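PDB 5UWY: thioredoxin reductase from Streptococcus pyogenes, which probably catalyses the NADPH-dependent reduction of the disulfide of thioredoxin, passing electrons through bound FAD and a redox-active cysteine pair. Local coordinates for residues A[257-261]-A[273-279]; A[82-86]-A[244-249]; A[103-107]-A[299-303]. All coordinates share one frame; numbering follows the deposited sequence.

Interaction 1. Residues A[257-261]-A[273-279]; sequences WIITD and AIGDVRQ. With FAD (flavin-adenine dinucleotide), chain B.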
loop_
_atom_site.group_PDB
_atom_site.type_symbol
_atom_site.label_atom_id
_atom_site.label_comp_id
_atom_site.label_asym_id
_atom_site.label_seq_id
_atom_site.Cartn_x
_atom_site.Cartn_y
_atom_site.Cartn_z
ATOM N N TRP A 257 -13.443 9.686 -12.202
ATOM C CA TRP A 257 -12.265 9.161 -11.525
ATOM C C TRP A 257 -11.072 9.197 -12.471
ATOM O O TRP A 257 -11.206 8.935 -13.669
ATOM C CB TRP A 257 -12.512 7.734 -11.033
ATOM C CG TRP A 257 -13.839 7.557 -10.356
ATOM C CD1 TRP A 257 -15.033 7.280 -10.953
ATOM C CD2 TRP A 257 -14.106 7.662 -8.954
ATOM N NE1 TRP A 257 -16.027 7.200 -10.010
ATOM C CE2 TRP A 257 -15.484 7.431 -8.774
ATOM C CE3 TRP A 257 -13.315 7.927 -7.833
ATOM C CZ2 TRP A 257 -16.084 7.455 -7.522
ATOM C CZ3 TRP A 257 -13.916 7.950 -6.591
ATOM C CH2 TRP A 257 -15.285 7.719 -6.448
ATOM N N ILE A 258 -9.906 9.526 -11.926
ATOM C CA ILE A 258 -8.702 9.673 -12.737
ATOM C C ILE A 258 -8.201 8.300 -13.159
ATOM O O ILE A 258 -8.173 7.354 -12.360
ATOM C CB ILE A 258 -7.622 10.453 -11.969
ATOM C CG1 ILE A 258 -8.213 11.733 -11.381
ATOM C CG2 ILE A 258 -6.457 10.785 -12.887
ATOM C CD1 ILE A 258 -7.197 12.624 -10.720
ATOM N N ILE A 259 -7.803 8.188 -14.425
ATOM C CA ILE A 259 -7.277 6.946 -14.976
ATOM C C ILE A 259 -5.758 6.961 -14.865
ATOM O O ILE A 259 -5.101 7.900 -15.328
ATOM C CB ILE A 259 -7.713 6.767 -16.440
ATOM C CG1 ILE A 259 -9.206 6.454 -16.525
ATOM C CG2 ILE A 259 -6.895 5.671 -17.105
ATOM C CD1 ILE A 259 -9.922 7.231 -17.604
ATOM N N THR A 260 -5.198 5.927 -14.239
ATOM C CA THR A 260 -3.755 5.734 -14.169
ATOM C C THR A 260 -3.433 4.290 -14.528
ATOM O O THR A 260 -4.324 3.479 -14.798
ATOM C CB THR A 260 -3.191 6.055 -12.777
ATOM O OG1 THR A 260 -3.471 4.968 -11.886
ATOM C CG2 THR A 260 -3.793 7.338 -12.221
ATOM N N ASP A 261 -2.142 3.965 -14.509
ATOM C CA ASP A 261 -1.642 2.626 -14.753
ATOM C C ASP A 261 -0.944 2.104 -13.496
ATOM O O ASP A 261 -1.112 2.659 -12.399
ATOM C CB ASP A 261 -0.713 2.656 -15.964
ATOM C CG ASP A 261 0.518 3.494 -15.717
ATOM O OD1 ASP A 261 0.371 4.569 -15.106
ATOM O OD2 ASP A 261 1.625 3.080 -16.127
ATOM N N ALA A 273 -1.786 10.496 -10.231
ATOM C CA ALA A 273 -2.938 10.439 -9.347
ATOM C C ALA A 273 -2.789 9.239 -8.429
ATOM O O ALA A 273 -2.341 8.171 -8.856
ATOM C CB ALA A 273 -4.249 10.347 -10.126
ATOM N N ILE A 274 -3.147 9.427 -7.157
ATOM C CA ILE A 274 -3.012 8.384 -6.152
ATOM C C ILE A 274 -4.227 8.392 -5.243
ATOM O O ILE A 274 -4.966 9.376 -5.154
ATOM C CB ILE A 274 -1.749 8.540 -5.285
ATOM C CG1 ILE A 274 -1.728 9.927 -4.641
ATOM C CG2 ILE A 274 -0.512 8.267 -6.100
ATOM C CD1 ILE A 274 -0.530 10.166 -3.762
ATOM N N GLY A 275 -4.402 7.277 -4.542
ATOM C CA GLY A 275 -5.450 7.178 -3.552
ATOM C C GLY A 275 -6.816 6.923 -4.164
ATOM O O GLY A 275 -6.960 6.274 -5.196
ATOM N N ASP A 276 -7.831 7.464 -3.494
ATOM C CA ASP A 276 -9.231 7.193 -3.784
ATOM C C ASP A 276 -9.779 8.002 -4.946
ATOM O O ASP A 276 -10.820 7.626 -5.503
ATOM C CB ASP A 276 -10.055 7.463 -2.529
ATOM C CG ASP A 276 -9.759 6.475 -1.428
ATOM O OD1 ASP A 276 -8.591 6.036 -1.335
ATOM O OD2 ASP A 276 -10.669 6.164 -0.642
ATOM N N VAL A 277 -9.109 9.096 -5.317
ATOM C CA VAL A 277 -9.463 9.832 -6.518
ATOM C C VAL A 277 -9.283 8.997 -7.780
ATOM O O VAL A 277 -9.672 9.432 -8.872
ATOM C CB VAL A 277 -8.628 11.129 -6.595
ATOM C CG1 VAL A 277 -7.286 10.864 -7.263
ATOM C CG2 VAL A 277 -9.396 12.216 -7.325
ATOM N N ARG A 278 -8.720 7.803 -7.646
ATOM C CA ARG A 278 -8.358 6.927 -8.745
ATOM C C ARG A 278 -9.512 6.008 -9.128
ATOM O O ARG A 278 -10.434 5.760 -8.348
ATOM C CB ARG A 278 -7.164 6.069 -8.344
ATOM C CG ARG A 278 -5.802 6.694 -8.537
ATOM C CD ARG A 278 -4.893 5.709 -9.236
ATOM N NE ARG A 278 -4.645 4.538 -8.395
ATOM C CZ ARG A 278 -4.561 3.294 -8.854
ATOM N NH1 ARG A 278 -4.346 2.288 -8.017
ATOM N NH2 ARG A 278 -4.677 3.056 -10.154
ATOM N N GLN A 279 -9.439 5.495 -10.353
ATOM C CA GLN A 279 -10.225 4.335 -10.756
ATOM C C GLN A 279 -9.646 3.095 -10.091
ATOM O O GLN A 279 -8.583 2.614 -10.491
ATOM C CB GLN A 279 -10.197 4.188 -12.274
ATOM C CG GLN A 279 -11.529 4.333 -12.966
ATOM C CD GLN A 279 -11.464 3.890 -14.416
ATOM O OE1 GLN A 279 -10.389 3.587 -14.939
ATOM N NE2 GLN A 279 -12.617 3.847 -15.074
HETATM P PA FAD B . -8.688 11.560 1.072
HETATM O O1A FAD B . -8.042 11.301 2.384
HETATM O O2A FAD B . -10.220 11.525 1.051
HETATM O O5B FAD B . -8.244 12.936 0.492
HETATM C C5B FAD B . -9.060 14.113 0.664
HETATM C C4B FAD B . -8.174 15.311 0.864
HETATM O O4B FAD B . -8.155 16.100 -0.350
HETATM C C3B FAD B . -8.612 16.250 1.993
HETATM O O3B FAD B . -7.514 16.612 2.825
HETATM C C2B FAD B . -9.200 17.447 1.242
HETATM O O2B FAD B . -9.047 18.647 1.994
HETATM C C1B FAD B . -8.320 17.454 -0.006
HETATM N N9A FAD B . -8.877 18.173 -1.153
HETATM C C8A FAD B . -9.930 17.803 -1.949
HETATM N N7A FAD B . -10.204 18.653 -2.912
HETATM C C5A FAD B . -9.259 19.650 -2.737
HETATM C C6A FAD B . -9.005 20.847 -3.438
HETATM N N6A FAD B . -9.714 21.250 -4.494
HETATM N N1A FAD B . -7.983 21.620 -3.003
HETATM C C2A FAD B . -7.273 21.219 -1.947
HETATM N N3A FAD B . -7.419 20.115 -1.214
HETATM C C4A FAD B . -8.436 19.371 -1.664
HETATM N N1 FAD B . -10.093 3.797 6.007
HETATM C C2 FAD B . -9.589 2.630 6.506
HETATM O O2 FAD B . -8.481 2.200 6.162
HETATM N N3 FAD B . -10.327 1.904 7.425
HETATM C C4 FAD B . -11.573 2.237 7.912
HETATM O O4 FAD B . -12.133 1.509 8.730
HETATM C C4X FAD B . -12.103 3.475 7.373
HETATM N N5 FAD B . -13.279 3.866 7.777
HETATM C C5X FAD B . -13.787 5.046 7.262
HETATM C C6 FAD B . -15.043 5.474 7.688
HETATM C C7 FAD B . -15.600 6.652 7.206
HETATM C C7M FAD B . -16.961 7.080 7.691
HETATM C C8 FAD B . -14.888 7.425 6.274
HETATM C C8M FAD B . -15.463 8.706 5.732
HETATM C C9 FAD B . -13.632 7.001 5.845
HETATM C C9A FAD B . -13.078 5.821 6.331
HETATM N N10 FAD B . -11.815 5.353 5.906
HETATM C C10 FAD B . -11.290 4.187 6.421
HETATM C "C1'" FAD B . -11.000 6.137 4.960
HETATM C "C2'" FAD B . -11.039 5.619 3.526
HETATM O "O2'" FAD B . -10.065 4.593 3.328
HETATM C "C3'" FAD B . -10.730 6.774 2.572
HETATM O "O3'" FAD B . -11.128 6.374 1.267
HETATM C "C4'" FAD B . -9.269 7.238 2.521
HETATM O "O4'" FAD B . -8.966 8.000 3.690
HETATM C "C5'" FAD B . -8.973 8.064 1.285
HETATM O "O5'" FAD B . -7.590 8.480 1.302
HETATM P P FAD B . -7.013 9.444 0.191
HETATM O O1P FAD B . -6.888 8.675 -1.127
HETATM O O2P FAD B . -5.756 10.118 0.605
HETATM O O3P FAD B . -8.169 10.518 -0.005
HETATM O O HOH W 1 -6.958 2.973 -12.923
#
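Ile-258 and Arg-278 are joined by a single beta bridge, CA to CA 4.9 Å, in which the amide of Ile-258 donates to Val-277 O (N to O 3.1 Å, 164° at the hydrogen) and Ile-258 O accepts from the amide of Gln-279. The Ile-258 side chain lies over Ala-273, with CG2 3.6 Å from Ala-273 CB, while its CD1 reaches the methyls of Val-277. Trp-257 brings the edge of its ring, CZ3, to within 3.3 Å of Asp-276 O, and Arg-283, which makes a cation-pi contact with the indole, also donates to that carbonyl. The 273-279 segment leaves the last strand of the parallel Rossmann-type sheet and carries the Gly-Asp pair by which this flavoprotein family holds FAD: the amide of Asp-276 donates to FAD O1P at 2.8 Å, and Gly-275 CA packs against the same oxygen. Nearer Asp-261, Arg-278 starts away from 257-261 but bends at chi2 and chi3 (-65° at chi3), so that NH2 returns to Thr-260 OG1 at 2.8 Å, the hydroxyl lying 34° out of the guanidinium plane. A water bridges Thr-260 O and Gln-279 O.

Interaction 2. Residues A[82-86]-A[244-249]; sequences VQKIE and GMVKDL. With FAD (flavin-adenine dinucleotide), chain B.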
loop_
_atom_site.group_PDB
_atom_site.type_symbol
_atom_site.label_atom_id
_atom_site.label_comp_id
_atom_site.label_asym_id
_atom_site.label_seq_id
_atom_site.Cartn_x
_atom_site.Cartn_y
_atom_site.Cartn_z
ATOM N N VAL A 82 -7.551 24.152 -4.746
ATOM C CA VAL A 82 -7.105 24.166 -6.133
ATOM C C VAL A 82 -8.315 24.240 -7.054
ATOM O O VAL A 82 -9.239 23.422 -6.965
ATOM C CB VAL A 82 -6.245 22.934 -6.436
ATOM C CG1 VAL A 82 -5.832 22.913 -7.904
ATOM C CG2 VAL A 82 -5.019 22.920 -5.544
ATOM N N GLN A 83 -8.318 25.233 -7.941
ATOM C CA GLN A 83 -9.380 25.391 -8.923
ATOM C C GLN A 83 -9.012 24.844 -10.291
ATOM O O GLN A 83 -9.896 24.377 -11.015
ATOM C CB GLN A 83 -9.766 26.867 -9.067
ATOM C CG GLN A 83 -11.029 27.255 -8.324
ATOM C CD GLN A 83 -10.762 27.590 -6.873
ATOM O OE1 GLN A 83 -9.711 28.136 -6.538
ATOM N NE2 GLN A 83 -11.711 27.262 -6.002
ATOM N N LYS A 84 -7.734 24.884 -10.662
ATOM C CA LYS A 84 -7.336 24.428 -11.984
ATOM C C LYS A 84 -5.868 24.017 -11.936
ATOM O O LYS A 84 -5.063 24.619 -11.217
ATOM C CB LYS A 84 -7.549 25.519 -13.046
ATOM C CG LYS A 84 -7.659 24.984 -14.480
ATOM C CD LYS A 84 -7.553 26.098 -15.516
ATOM C CE LYS A 84 -7.837 25.593 -16.926
ATOM N NZ LYS A 84 -7.714 26.687 -17.931
ATOM N N ILE A 85 -5.534 22.967 -12.686
ATOM C CA ILE A 85 -4.151 22.538 -12.899
ATOM C C ILE A 85 -3.940 22.473 -14.404
ATOM O O ILE A 85 -4.618 21.702 -15.089
ATOM C CB ILE A 85 -3.852 21.170 -12.257
ATOM C CG1 ILE A 85 -3.815 21.269 -10.734
ATOM C CG2 ILE A 85 -2.541 20.596 -12.786
ATOM C CD1 ILE A 85 -4.139 19.962 -10.033
ATOM N N GLU A 86 -3.025 23.280 -14.929
ATOM C CA GLU A 86 -2.803 23.285 -16.369
ATOM C C GLU A 86 -1.395 22.824 -16.709
ATOM O O GLU A 86 -0.443 23.047 -15.956
ATOM C CB GLU A 86 -3.065 24.659 -16.989
ATOM C CG GLU A 86 -4.501 24.817 -17.424
ATOM C CD GLU A 86 -5.029 23.564 -18.112
ATOM O OE1 GLU A 86 -4.409 23.091 -19.083
ATOM O OE2 GLU A 86 -6.046 23.023 -17.633
ATOM N N GLY A 244 -12.986 18.301 -9.872
ATOM C CA GLY A 244 -13.432 19.509 -10.538
ATOM C C GLY A 244 -12.293 20.320 -11.121
ATOM O O GLY A 244 -12.481 21.040 -12.105
HETATM N N MSE A 245 -11.102 20.209 -10.541
HETATM C CA MSE A 245 -9.976 21.026 -10.975
HETATM C C MSE A 245 -9.105 20.342 -12.032
HETATM O O MSE A 245 -7.998 20.799 -12.316
HETATM C CB MSE A 245 -9.118 21.443 -9.768
HETATM C CG MSE A 245 -8.161 20.393 -9.192
HETATM SE SE MSE A 245 -8.824 18.566 -9.049
HETATM C CE MSE A 245 -10.053 18.815 -7.563
ATOM N N VAL A 246 -9.609 19.259 -12.625
ATOM C CA VAL A 246 -8.898 18.581 -13.706
ATOM C C VAL A 246 -9.866 18.222 -14.825
ATOM O O VAL A 246 -9.601 17.311 -15.617
ATOM C CB VAL A 246 -8.164 17.324 -13.202
ATOM C CG1 VAL A 246 -7.009 17.715 -12.307
ATOM C CG2 VAL A 246 -9.126 16.391 -12.478
ATOM N N LYS A 247 -10.993 18.934 -14.898
ATOM C CA LYS A 247 -11.949 18.685 -15.972
ATOM C C LYS A 247 -11.339 18.973 -17.337
ATOM O O LYS A 247 -11.673 18.302 -18.321
ATOM C CB LYS A 247 -13.205 19.534 -15.767
ATOM N N ASP A 248 -10.430 19.948 -17.409
ATOM C CA ASP A 248 -9.849 20.382 -18.674
ATOM C C ASP A 248 -8.867 19.376 -19.259
ATOM O O ASP A 248 -8.511 19.501 -20.436
ATOM C CB ASP A 248 -9.131 21.718 -18.478
ATOM C CG ASP A 248 -9.870 22.646 -17.536
ATOM O OD1 ASP A 248 -10.696 23.451 -18.013
ATOM O OD2 ASP A 248 -9.629 22.558 -16.311
ATOM N N LEU A 249 -8.433 18.386 -18.483
ATOM C CA LEU A 249 -7.253 17.603 -18.824
ATOM C C LEU A 249 -7.570 16.252 -19.453
ATOM O O LEU A 249 -6.648 15.588 -19.935
ATOM C CB LEU A 249 -6.384 17.397 -17.576
ATOM C CG LEU A 249 -5.633 18.613 -17.018
ATOM C CD1 LEU A 249 -6.575 19.611 -16.353
ATOM C CD2 LEU A 249 -4.549 18.176 -16.041
HETATM P PA FAD B . -8.688 11.560 1.072
HETATM O O1A FAD B . -8.042 11.301 2.384
HETATM O O2A FAD B . -10.220 11.525 1.051
HETATM O O5B FAD B . -8.244 12.936 0.492
HETATM C C5B FAD B . -9.060 14.113 0.664
HETATM C C4B FAD B . -8.174 15.311 0.864
HETATM O O4B FAD B . -8.155 16.100 -0.350
HETATM C C3B FAD B . -8.612 16.250 1.993
HETATM O O3B FAD B . -7.514 16.612 2.825
HETATM C C2B FAD B . -9.200 17.447 1.242
HETATM O O2B FAD B . -9.047 18.647 1.994
HETATM C C1B FAD B . -8.320 17.454 -0.006
HETATM N N9A FAD B . -8.877 18.173 -1.153
HETATM C C8A FAD B . -9.930 17.803 -1.949
HETATM N N7A FAD B . -10.204 18.653 -2.912
HETATM C C5A FAD B . -9.259 19.650 -2.737
HETATM C C6A FAD B . -9.005 20.847 -3.438
HETATM N N6A FAD B . -9.714 21.250 -4.494
HETATM N N1A FAD B . -7.983 21.620 -3.003
HETATM C C2A FAD B . -7.273 21.219 -1.947
HETATM N N3A FAD B . -7.419 20.115 -1.214
HETATM C C4A FAD B . -8.436 19.371 -1.664
HETATM N N1 FAD B . -10.093 3.797 6.007
HETATM C C2 FAD B . -9.589 2.630 6.506
HETATM O O2 FAD B . -8.481 2.200 6.162
HETATM N N3 FAD B . -10.327 1.904 7.425
HETATM C C4 FAD B . -11.573 2.237 7.912
HETATM O O4 FAD B . -12.133 1.509 8.730
HETATM C C4X FAD B . -12.103 3.475 7.373
HETATM N N5 FAD B . -13.279 3.866 7.777
HETATM C C5X FAD B . -13.787 5.046 7.262
HETATM C C6 FAD B . -15.043 5.474 7.688
HETATM C C7 FAD B . -15.600 6.652 7.206
HETATM C C7M FAD B . -16.961 7.080 7.691
HETATM C C8 FAD B . -14.888 7.425 6.274
HETATM C C8M FAD B . -15.463 8.706 5.732
HETATM C C9 FAD B . -13.632 7.001 5.845
HETATM C C9A FAD B . -13.078 5.821 6.331
HETATM N N10 FAD B . -11.815 5.353 5.906
HETATM C C10 FAD B . -11.290 4.187 6.421
HETATM C "C1'" FAD B . -11.000 6.137 4.960
HETATM C "C2'" FAD B . -11.039 5.619 3.526
HETATM O "O2'" FAD B . -10.065 4.593 3.328
HETATM C "C3'" FAD B . -10.730 6.774 2.572
HETATM O "O3'" FAD B . -11.128 6.374 1.267
HETATM C "C4'" FAD B . -9.269 7.238 2.521
HETATM O "O4'" FAD B . -8.966 8.000 3.690
HETATM C "C5'" FAD B . -8.973 8.064 1.285
HETATM O "O5'" FAD B . -7.590 8.480 1.302
HETATM P P FAD B . -7.013 9.444 0.191
HETATM O O1P FAD B . -6.888 8.675 -1.127
HETATM O O2P FAD B . -5.756 10.118 0.605
HETATM O O3P FAD B . -8.169 10.518 -0.005
#
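Selenomethionine Met-245 fills the apolar centre, its CG 3.7 Å from Val-82 CG1 and its chain alongside that of Ile-85, whose CD1 also approaches Val-246 CG1. Here the loop that follows strand 239-241 packs on residues 82-86, which lead into and along strand 84-87, an edge strand of the three-stranded antiparallel sheet in the FAD-binding part of this Rossmann-type fold. With CG set between backbone N and carbonyl carbon (chi1 78°) and further bends at chi2 and chi3, the Met-245 chain curls away from the strand and brings its methyl CE to 3.9 Å from FAD N6A. Val-82 meets the adenine through its backbone: its amide donates to FAD N1A at 3.1 Å, and its carbonyl accepts a weak bond from FAD N6A. Between the segments the amide of Ile-85 gives a weak bond to Met-245 O. Leu-249 sets its branched end against the Ile-85 carbonyl. At the polar edge Asp-248 lies across the extended Lys-84 chain, OD2 3.6 Å from Lys-84 CE; Lys-84 NZ stays 4.4 Å from Asp-248 OD1, too far for a salt bridge. The Glu-86 and Asp-248 carboxylates, planes 88° apart, approach to 3.8 Å (OE2 to OD2), probably unfavourably if both are charged.

Interaction 3. Residues A[103-107]-A[299-303]; sequences AKTVI and VYHYL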
loop_
_atom_site.group_PDB
_atom_site.type_symbol
_atom_site.label_atom_id
_atom_site.label_comp_id
_atom_site.label_asym_id
_atom_site.label_seq_id
_atom_site.Cartn_x
_atom_site.Cartn_y
_atom_site.Cartn_z
ATOM N N ALA A 103 5.202 23.739 -10.788
ATOM C CA ALA A 103 5.936 22.545 -10.397
ATOM C C ALA A 103 6.263 21.729 -11.632
ATOM O O ALA A 103 5.592 21.822 -12.664
ATOM C CB ALA A 103 5.151 21.682 -9.407
ATOM N N LYS A 104 7.310 20.916 -11.505
ATOM C CA LYS A 104 7.657 19.988 -12.570
ATOM C C LYS A 104 6.751 18.763 -12.564
ATOM O O LYS A 104 6.536 18.153 -13.619
ATOM C CB LYS A 104 9.123 19.563 -12.446
ATOM C CG LYS A 104 10.045 20.661 -11.937
ATOM C CD LYS A 104 11.493 20.199 -11.907
ATOM C CE LYS A 104 12.449 21.363 -12.128
ATOM N NZ LYS A 104 13.551 20.999 -13.061
ATOM N N THR A 105 6.216 18.387 -11.398
ATOM C CA THR A 105 5.283 17.273 -11.289
ATOM C C THR A 105 4.132 17.633 -10.361
ATOM O O THR A 105 4.315 18.318 -9.343
ATOM C CB THR A 105 5.957 15.988 -10.771
ATOM O OG1 THR A 105 6.391 16.177 -9.417
ATOM C CG2 THR A 105 7.139 15.587 -11.644
ATOM N N VAL A 106 2.949 17.144 -10.721
ATOM C CA VAL A 106 1.741 17.254 -9.914
ATOM C C VAL A 106 1.295 15.844 -9.548
ATOM O O VAL A 106 1.193 14.976 -10.423
ATOM C CB VAL A 106 0.625 18.003 -10.667
ATOM C CG1 VAL A 106 -0.750 17.564 -10.183
ATOM C CG2 VAL A 106 0.799 19.501 -10.521
ATOM N N ILE A 107 1.048 15.611 -8.263
ATOM C CA ILE A 107 0.451 14.364 -7.796
ATOM C C ILE A 107 -0.929 14.694 -7.246
ATOM O O ILE A 107 -1.057 15.476 -6.296
ATOM C CB ILE A 107 1.317 13.664 -6.739
ATOM C CG1 ILE A 107 2.772 13.583 -7.202
ATOM C CG2 ILE A 107 0.789 12.265 -6.470
ATOM C CD1 ILE A 107 3.656 12.784 -6.271
ATOM N N VAL A 299 8.336 10.091 -9.018
ATOM C CA VAL A 299 8.702 11.472 -9.327
ATOM C C VAL A 299 10.192 11.577 -9.627
ATOM O O VAL A 299 10.602 12.211 -10.609
ATOM C CB VAL A 299 8.292 12.407 -8.178
ATOM C CG1 VAL A 299 8.986 13.745 -8.328
ATOM C CG2 VAL A 299 6.792 12.592 -8.167
ATOM N N TYR A 300 11.026 10.945 -8.793
ATOM C CA TYR A 300 12.467 11.018 -9.014
ATOM C C TYR A 300 12.852 10.446 -10.371
ATOM O O TYR A 300 13.697 11.014 -11.070
ATOM C CB TYR A 300 13.231 10.285 -7.914
ATOM C CG TYR A 300 14.682 10.071 -8.290
ATOM C CD1 TYR A 300 15.584 11.128 -8.265
ATOM C CD2 TYR A 300 15.142 8.827 -8.708
ATOM C CE1 TYR A 300 16.904 10.951 -8.624
ATOM C CE2 TYR A 300 16.462 8.641 -9.072
ATOM C CZ TYR A 300 17.340 9.707 -9.027
ATOM O OH TYR A 300 18.656 9.535 -9.387
ATOM N N HIS A 301 12.261 9.312 -10.754
ATOM C CA HIS A 301 12.596 8.702 -12.038
ATOM C C HIS A 301 12.206 9.616 -13.194
ATOM O O HIS A 301 13.004 9.854 -14.114
ATOM C CB HIS A 301 11.909 7.340 -12.163
ATOM C CG HIS A 301 12.436 6.494 -13.281
ATOM N ND1 HIS A 301 11.628 5.993 -14.280
ATOM C CD2 HIS A 301 13.688 6.059 -13.557
ATOM C CE1 HIS A 301 12.361 5.285 -15.121
ATOM N NE2 HIS A 301 13.614 5.311 -14.706
ATOM N N TYR A 302 10.980 10.149 -13.153
ATOM C CA TYR A 302 10.541 11.068 -14.199
ATOM C C TYR A 302 11.466 12.278 -14.299
ATOM O O TYR A 302 11.809 12.714 -15.403
ATOM C CB TYR A 302 9.098 11.511 -13.943
ATOM C CG TYR A 302 8.562 12.485 -14.972
ATOM C CD1 TYR A 302 8.064 12.036 -16.189
ATOM C CD2 TYR A 302 8.554 13.854 -14.726
ATOM C CE1 TYR A 302 7.573 12.923 -17.133
ATOM C CE2 TYR A 302 8.067 14.747 -15.664
ATOM C CZ TYR A 302 7.577 14.276 -16.865
ATOM O OH TYR A 302 7.090 15.161 -17.802
ATOM N N LEU A 303 11.892 12.824 -13.155
ATOM C CA LEU A 303 12.779 13.984 -13.186
ATOM C C LEU A 303 14.160 13.618 -13.714
ATOM O O LEU A 303 14.768 14.389 -14.465
ATOM C CB LEU A 303 12.894 14.605 -11.793
ATOM C CG LEU A 303 11.666 15.333 -11.248
ATOM C CD1 LEU A 303 11.946 15.892 -9.861
ATOM C CD2 LEU A 303 11.233 16.435 -12.204
#
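Strand segment 105-107 and helix segment 299-303 run nearly antiparallel, their directions 158° apart and their axes 10.3 Å from each other at closest approach, and the contact between them is made by side chains. Thr-105 points into the middle of it. A chi1 of 66° turns its OG1 toward the two methyls of Val-299, with CG1 at 3.7 Å, and leaves CG2 for Tyr-302. The Thr-105 and Tyr-302 side chains slide past each other in opposite directions, Thr-105 CG2 lying 3.8 Å from Tyr-302 CD2. OG1 is also hydrogen-bonded to Asp-6 O and to Thr-7 OG1 on the neighbouring strand 5-10. One side of this centre is closed by Ile-107, whose CD1 meets Val-299 CG2 at 3.7 Å. On the other side Lys-104, at the corner where the chain passes between two sheets, crosses Leu-303 at about a right angle and offers only its aliphatic part: CB is 3.8 Å from Leu-303 CD2, and CD comes equally near. Such helix-on-sheet packing is the layered plan of a Rossmann-type domain. Strand 105-108 lies between strands 5-10 and 271-273 in the parallel sheet, and helix 285-304 covers it, while Tyr-300, pointing away from the strand, meets Tyr-161 of the second subunit edge-to-face.

All three contacts belong to the FAD-binding part of the chain, yet they differ in chemistry. Interactions 1 and 2 both touch the cofactor, at its phosphate and its adenine, and segments 244-249 and 257-261 share the connection between strands 239-241 and 271-273. Two backbone bonds join interaction 1; a single weak one, from a strand amide, joins interaction 2. Interaction 3 keeps clear of FAD and is side-chain packing of a helix on the sheet that holds both 105-108 and 271-273. All are partly buried, but only interaction 3 has no fully exposed touching residue. Strand 105-107 touches segments of both others, through Ile-107 on Ile-274 and Val-106 on Ile-85.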